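PDB 3NV9: malic enzyme from Entamoeba histolytica, which probably catalyses the NAD(P)-linked oxidative decarboxylation of malate to pyruvate and has been associated with activation of the drug metronidazole. Local coordinates for residues 202-207 against 389-394; 235-240 against 378-383. All blocks are in the same frame, centred on the assembly; numbering follows the deposited sequence.

Contact 1 of 2, residues 202-207 against 389-394; sequences TLAGLL and ALAEFA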
loop_
_atom_site.group_PDB
_atom_site.type_symbol
_atom_site.label_atom_id
_atom_site.label_comp_id
_atom_site.label_asym_id
_atom_site.label_seq_id
_atom_site.Cartn_x
_atom_site.Cartn_y
_atom_site.Cartn_z
ATOM N N THR A 202 -6.188 17.722 -20.879
ATOM C CA THR A 202 -6.268 18.012 -22.322
ATOM C C THR A 202 -7.124 19.258 -22.600
ATOM O O THR A 202 -6.710 20.145 -23.334
ATOM C CB THR A 202 -6.760 16.842 -23.198
ATOM O OG1 THR A 202 -6.061 15.649 -22.865
ATOM C CG2 THR A 202 -6.480 17.171 -24.642
ATOM N N LEU A 203 -8.323 19.282 -22.022
ATOM C CA LEU A 203 -9.167 20.470 -21.998
ATOM C C LEU A 203 -8.389 21.694 -21.461
ATOM O O LEU A 203 -8.411 22.759 -22.081
ATOM C CB LEU A 203 -10.450 20.225 -21.158
ATOM C CG LEU A 203 -11.372 21.457 -21.141
ATOM C CD1 LEU A 203 -11.657 22.050 -22.542
ATOM C CD2 LEU A 203 -12.647 21.170 -20.442
ATOM N N ALA A 204 -7.681 21.555 -20.335
ATOM C CA ALA A 204 -6.921 22.726 -19.806
ATOM C C ALA A 204 -5.957 23.313 -20.824
ATOM O O ALA A 204 -5.942 24.557 -21.062
ATOM C CB ALA A 204 -6.178 22.384 -18.501
ATOM N N GLY A 205 -5.142 22.456 -21.438
ATOM C CA GLY A 205 -4.223 22.949 -22.487
ATOM C C GLY A 205 -4.928 23.603 -23.676
ATOM O O GLY A 205 -4.568 24.680 -24.130
ATOM N N LEU A 206 -5.959 22.940 -24.169
ATOM C CA LEU A 206 -6.808 23.471 -25.227
ATOM C C LEU A 206 -7.338 24.880 -24.884
ATOM O O LEU A 206 -7.326 25.769 -25.733
ATOM C CB LEU A 206 -8.001 22.510 -25.414
ATOM C CG LEU A 206 -9.022 22.876 -26.483
ATOM C CD1 LEU A 206 -8.419 22.812 -27.864
ATOM C CD2 LEU A 206 -10.182 21.926 -26.340
ATOM N N LEU A 207 -7.826 25.055 -23.652
ATOM C CA LEU A 207 -8.359 26.354 -23.199
ATOM C C LEU A 207 -7.339 27.440 -23.415
ATOM O O LEU A 207 -7.625 28.430 -24.081
ATOM C CB LEU A 207 -8.798 26.305 -21.726
ATOM C CG LEU A 207 -10.109 25.550 -21.498
ATOM C CD1 LEU A 207 -10.409 25.493 -20.037
ATOM C CD2 LEU A 207 -11.305 26.169 -22.272
ATOM N N ALA A 389 -9.166 25.486 -13.433
ATOM C CA ALA A 389 -8.194 25.819 -12.395
ATOM C C ALA A 389 -6.774 25.714 -12.931
ATOM O O ALA A 389 -5.926 26.584 -12.645
ATOM C CB ALA A 389 -8.365 24.896 -11.192
ATOM N N LEU A 390 -6.500 24.643 -13.702
ATOM C CA LEU A 390 -5.144 24.394 -14.241
ATOM C C LEU A 390 -4.795 25.436 -15.293
ATOM O O LEU A 390 -3.686 25.988 -15.324
ATOM C CB LEU A 390 -5.002 22.961 -14.834
ATOM C CG LEU A 390 -3.667 22.622 -15.485
ATOM C CD1 LEU A 390 -2.506 22.929 -14.577
ATOM C CD2 LEU A 390 -3.599 21.127 -15.894
ATOM N N ALA A 391 -5.736 25.664 -16.191
ATOM C CA ALA A 391 -5.552 26.619 -17.258
ATOM C C ALA A 391 -5.431 28.041 -16.691
ATOM O O ALA A 391 -4.563 28.770 -17.099
ATOM C CB ALA A 391 -6.710 26.537 -18.184
ATOM N N GLU A 392 -6.298 28.427 -15.751
ATOM C CA GLU A 392 -6.234 29.793 -15.160
ATOM C C GLU A 392 -4.950 29.999 -14.328
ATOM O O GLU A 392 -4.337 31.035 -14.409
ATOM C CB GLU A 392 -7.464 30.094 -14.315
ATOM C CG GLU A 392 -8.783 29.903 -15.032
ATOM C CD GLU A 392 -10.004 29.949 -14.087
ATOM O OE1 GLU A 392 -9.822 29.997 -12.841
ATOM O OE2 GLU A 392 -11.146 29.930 -14.595
ATOM N N PHE A 393 -4.528 28.977 -13.573
ATOM C CA PHE A 393 -3.274 29.066 -12.825
ATOM C C PHE A 393 -2.151 29.387 -13.788
ATOM O O PHE A 393 -1.307 30.281 -13.520
ATOM C CB PHE A 393 -2.933 27.763 -12.087
ATOM C CG PHE A 393 -1.642 27.828 -11.333
ATOM C CD1 PHE A 393 -1.640 28.139 -9.995
ATOM C CD2 PHE A 393 -0.423 27.614 -11.979
ATOM C CE1 PHE A 393 -0.446 28.216 -9.298
ATOM C CE2 PHE A 393 0.790 27.703 -11.275
ATOM C CZ PHE A 393 0.770 27.999 -9.963
ATOM N N ALA A 394 -2.141 28.680 -14.912
ATOM C CA ALA A 394 -1.098 28.930 -15.907
ATOM C C ALA A 394 -1.176 30.340 -16.505
ATOM O O ALA A 394 -0.150 31.026 -16.617
ATOM C CB ALA A 394 -1.069 27.801 -17.039
#

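Contact 2 of 2, residues 235-240 against 378-383; sequences LRLIVT and ITDNMA. With SO4 (sulfate ion), chain C.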
loop_
_atom_site.group_PDB
_atom_site.type_symbol
_atom_site.label_atom_id
_atom_site.label_comp_id
_atom_site.label_asym_id
_atom_site.label_seq_id
_atom_site.Cartn_x
_atom_site.Cartn_y
_atom_site.Cartn_z
ATOM N N LEU A 235 -12.798 14.111 -26.026
ATOM C CA LEU A 235 -13.855 14.610 -26.886
ATOM C C LEU A 235 -15.072 14.965 -26.063
ATOM O O LEU A 235 -15.604 16.057 -26.200
ATOM C CB LEU A 235 -14.218 13.560 -27.945
ATOM C CG LEU A 235 -15.093 14.013 -29.111
ATOM C CD1 LEU A 235 -14.766 13.096 -30.281
ATOM C CD2 LEU A 235 -16.586 13.910 -28.680
ATOM N N ARG A 236 -15.497 14.063 -25.192
ATOM C CA ARG A 236 -16.659 14.315 -24.384
ATOM C C ARG A 236 -16.528 15.537 -23.455
ATOM O O ARG A 236 -17.503 16.327 -23.302
ATOM C CB ARG A 236 -17.002 13.102 -23.558
ATOM C CG ARG A 236 -18.227 13.376 -22.665
ATOM C CD ARG A 236 -18.642 12.176 -21.867
ATOM N NE ARG A 236 -17.838 11.952 -20.669
ATOM C CZ ARG A 236 -17.074 10.885 -20.431
ATOM N NH1 ARG A 236 -16.922 9.934 -21.352
ATOM N NH2 ARG A 236 -16.434 10.769 -19.269
ATOM N N LEU A 237 -15.374 15.706 -22.803
ATOM C CA LEU A 237 -15.263 16.877 -21.927
ATOM C C LEU A 237 -15.230 18.127 -22.751
ATOM O O LEU A 237 -15.783 19.130 -22.322
ATOM C CB LEU A 237 -14.049 16.853 -20.970
ATOM C CG LEU A 237 -14.129 15.769 -19.899
ATOM C CD1 LEU A 237 -13.023 15.950 -18.825
ATOM C CD2 LEU A 237 -15.511 15.654 -19.305
ATOM N N ILE A 238 -14.555 18.073 -23.906
ATOM C CA ILE A 238 -14.339 19.233 -24.784
ATOM C C ILE A 238 -15.650 19.778 -25.391
ATOM O O ILE A 238 -15.793 21.015 -25.535
ATOM C CB ILE A 238 -13.276 18.941 -25.838
ATOM C CG1 ILE A 238 -11.877 19.035 -25.193
ATOM C CG2 ILE A 238 -13.326 19.910 -27.049
ATOM C CD1 ILE A 238 -10.736 18.252 -25.964
ATOM N N VAL A 239 -16.568 18.842 -25.715
ATOM C CA VAL A 239 -17.974 19.121 -26.078
ATOM C C VAL A 239 -18.691 19.725 -24.876
ATOM O O VAL A 239 -19.133 20.836 -24.972
ATOM C CB VAL A 239 -18.707 17.895 -26.782
ATOM C CG1 VAL A 239 -20.239 18.017 -26.783
ATOM C CG2 VAL A 239 -18.218 17.755 -28.210
ATOM N N THR A 240 -18.689 19.086 -23.717
ATOM C CA THR A 240 -19.422 19.643 -22.571
ATOM C C THR A 240 -18.947 21.081 -22.250
ATOM O O THR A 240 -19.753 21.916 -21.863
ATOM C CB THR A 240 -19.270 18.791 -21.339
ATOM O OG1 THR A 240 -19.691 17.461 -21.628
ATOM C CG2 THR A 240 -20.061 19.343 -20.174
ATOM N N ILE A 378 -16.251 10.746 -9.231
ATOM C CA ILE A 378 -15.615 11.863 -9.902
ATOM C C ILE A 378 -16.496 12.176 -11.065
ATOM O O ILE A 378 -16.570 11.392 -12.014
ATOM C CB ILE A 378 -14.124 11.643 -10.415
ATOM C CG1 ILE A 378 -13.110 11.198 -9.329
ATOM C CG2 ILE A 378 -13.593 12.900 -11.002
ATOM C CD1 ILE A 378 -13.281 11.730 -7.928
ATOM N N THR A 379 -17.159 13.342 -11.035
ATOM C CA THR A 379 -18.088 13.673 -12.144
ATOM C C THR A 379 -17.305 14.354 -13.227
ATOM O O THR A 379 -16.188 14.790 -12.976
ATOM C CB THR A 379 -19.210 14.617 -11.703
ATOM O OG1 THR A 379 -18.604 15.836 -11.285
ATOM C CG2 THR A 379 -19.988 13.991 -10.551
ATOM N N ASP A 380 -17.897 14.463 -14.415
ATOM C CA ASP A 380 -17.298 15.191 -15.528
ATOM C C ASP A 380 -17.161 16.682 -15.147
ATOM O O ASP A 380 -16.181 17.325 -15.462
ATOM C CB ASP A 380 -18.110 15.044 -16.818
ATOM C CG ASP A 380 -17.967 13.664 -17.478
ATOM O OD1 ASP A 380 -17.199 12.805 -16.960
ATOM O OD2 ASP A 380 -18.632 13.434 -18.550
ATOM N N ASN A 381 -18.135 17.213 -14.443
ATOM C CA ASN A 381 -18.056 18.600 -14.010
ATOM C C ASN A 381 -16.811 18.865 -13.159
ATOM O O ASN A 381 -16.126 19.865 -13.333
ATOM C CB ASN A 381 -19.331 18.982 -13.290
ATOM C CG ASN A 381 -20.516 19.101 -14.250
ATOM O OD1 ASN A 381 -20.341 19.106 -15.466
ATOM N ND2 ASN A 381 -21.729 19.210 -13.702
ATOM N N MET A 382 -16.535 17.924 -12.265
ATOM C CA MET A 382 -15.426 18.026 -11.356
ATOM C C MET A 382 -14.130 18.004 -12.163
ATOM O O MET A 382 -13.255 18.847 -11.938
ATOM C CB MET A 382 -15.468 16.871 -10.376
ATOM C CG MET A 382 -16.430 17.111 -9.243
ATOM S SD MET A 382 -16.750 15.551 -8.408
ATOM C CE MET A 382 -15.178 15.308 -7.497
ATOM N N ALA A 383 -14.031 17.072 -13.130
ATOM C CA ALA A 383 -12.887 17.049 -14.040
ATOM C C ALA A 383 -12.688 18.369 -14.746
ATOM O O ALA A 383 -11.562 18.783 -14.966
ATOM C CB ALA A 383 -13.026 15.961 -15.066
HETATM S S SO4 C . -21.449 12.021 -14.264
HETATM O O1 SO4 C . -22.725 12.603 -14.607
HETATM O O2 SO4 C . -21.405 11.843 -12.815
HETATM O O3 SO4 C . -21.318 10.726 -14.920
HETATM O O4 SO4 C . -20.399 12.838 -14.820
HETATM O O HOH W 1 -19.796 15.943 -19.518
#

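Contact 1 of 2, residues 202-207 against 389-394
The flat group that meets a side chain across this contact is the peptide carbonyl of A204: its oxygen lies against the A391 methyl, with A204 O and A391 CB 3.6 Å apart. Otherwise the contact is small-residue helix packing within the NAD-binding, Rossmann-type domain, joining helix 193-213 to helix 380-396. Across these six-residue segments the axes come within 8.3 Å and their N-to-C directions diverge by 38°, so the two helices run in roughly the same sense. Alanine methyls at the closest point permit this approach; A204 and A391 are nearest in register, their CA atoms 4.8 Å apart.

A204 CB lies alongside the L390 chain rather than against a single atom. A204 CB is 3.9 Å from L390 CB and equally far from L390 CD2, while L390 CD1 branches away from it. With CG anti to the backbone N (chi1 177°), L390 lays its chain past the A204 methyl. The rest of L390 packs on V361 and on I413 and E417, which ties this interface to helix 413-428. All the contacts between the two segments are apolar or van der Waals, and only about 143 Å² is buried between them.

A polar link between the helices lies one residue further on, where N208 ND2 donates to the backbone oxygen of A391 and bonds helix 193-213 directly to helix 380-396. Within the segments themselves, the A391 methyl faces two residues one turn apart: A391 CB approaches A204 CB at 4.2 Å and L207 CB at 4.1 Å.

Contact 2 of 2, residues 235-240 against 378-383
R236 grips the D380 carboxylate side-on, using NE and NH2 for one oxygen each. R236 NE donates to D380 OD2 at 2.7 Å and R236 NH2 to D380 OD1 at 3.2 Å. Both oxygens are met on their syn sides by donors standing somewhat out of the carboxylate plane, and the guanidinium and carboxylate planes are only 13° apart, so the paired bonds limit rotation of either group. A bend at chi3 (80°) turns the otherwise extended arginine chain toward the acid.

Beside this salt bridge L237 supplies the apolar half of the contact: L237 CD2 lies 3.6 Å from D380 CB, and L237 CD1 reaches the A383 methyl.

The carboxylate has further partners. A water that donates to D380 OD2 at 2.9 Å also bonds T240 OG1, and Q196 NE2 donates to D380 OD1. D380 itself is placed by the start of its helix, where T379 and M382 form a capping box, M382 N donating to T379 OG1 at 3.1 Å and T379 N returning a weak bond to M382 SD. D428 in turn holds T379 OG1. At this N-terminus D380 N donates to a sulfate, probably from the crystallisation liquor, which R183 also binds.

Helix 229-240, which leads from strand 222-225 towards strand 248-252 of the Rossmann-type sheet, is thus pinned to the first turn of helix 380-396, with helix 193-213 packing against both and helix 413-428 against the latter.

Both contacts lie in the NAD-binding domain, their centres 13 Å apart, and share helix 380-396: contact 2 takes its first turn, contact 1 a later part of it. Along the chain the order is 202-207, 235-240, 378-383, 389-394, so contact 2 is nested within the loop that contact 1 closes. The first segments also meet directly, L206 CD2 packing on I238 CG1 at 3.5 Å, so helices 193-213, 229-240 and 380-396 form one mutually packed group. Helix 380-396, which follows all the strands in sequence, is thereby fastened to two helices that come much earlier in the chain, by apolar packing at contact 1 and by a salt bridge together with apolar packing at contact 2.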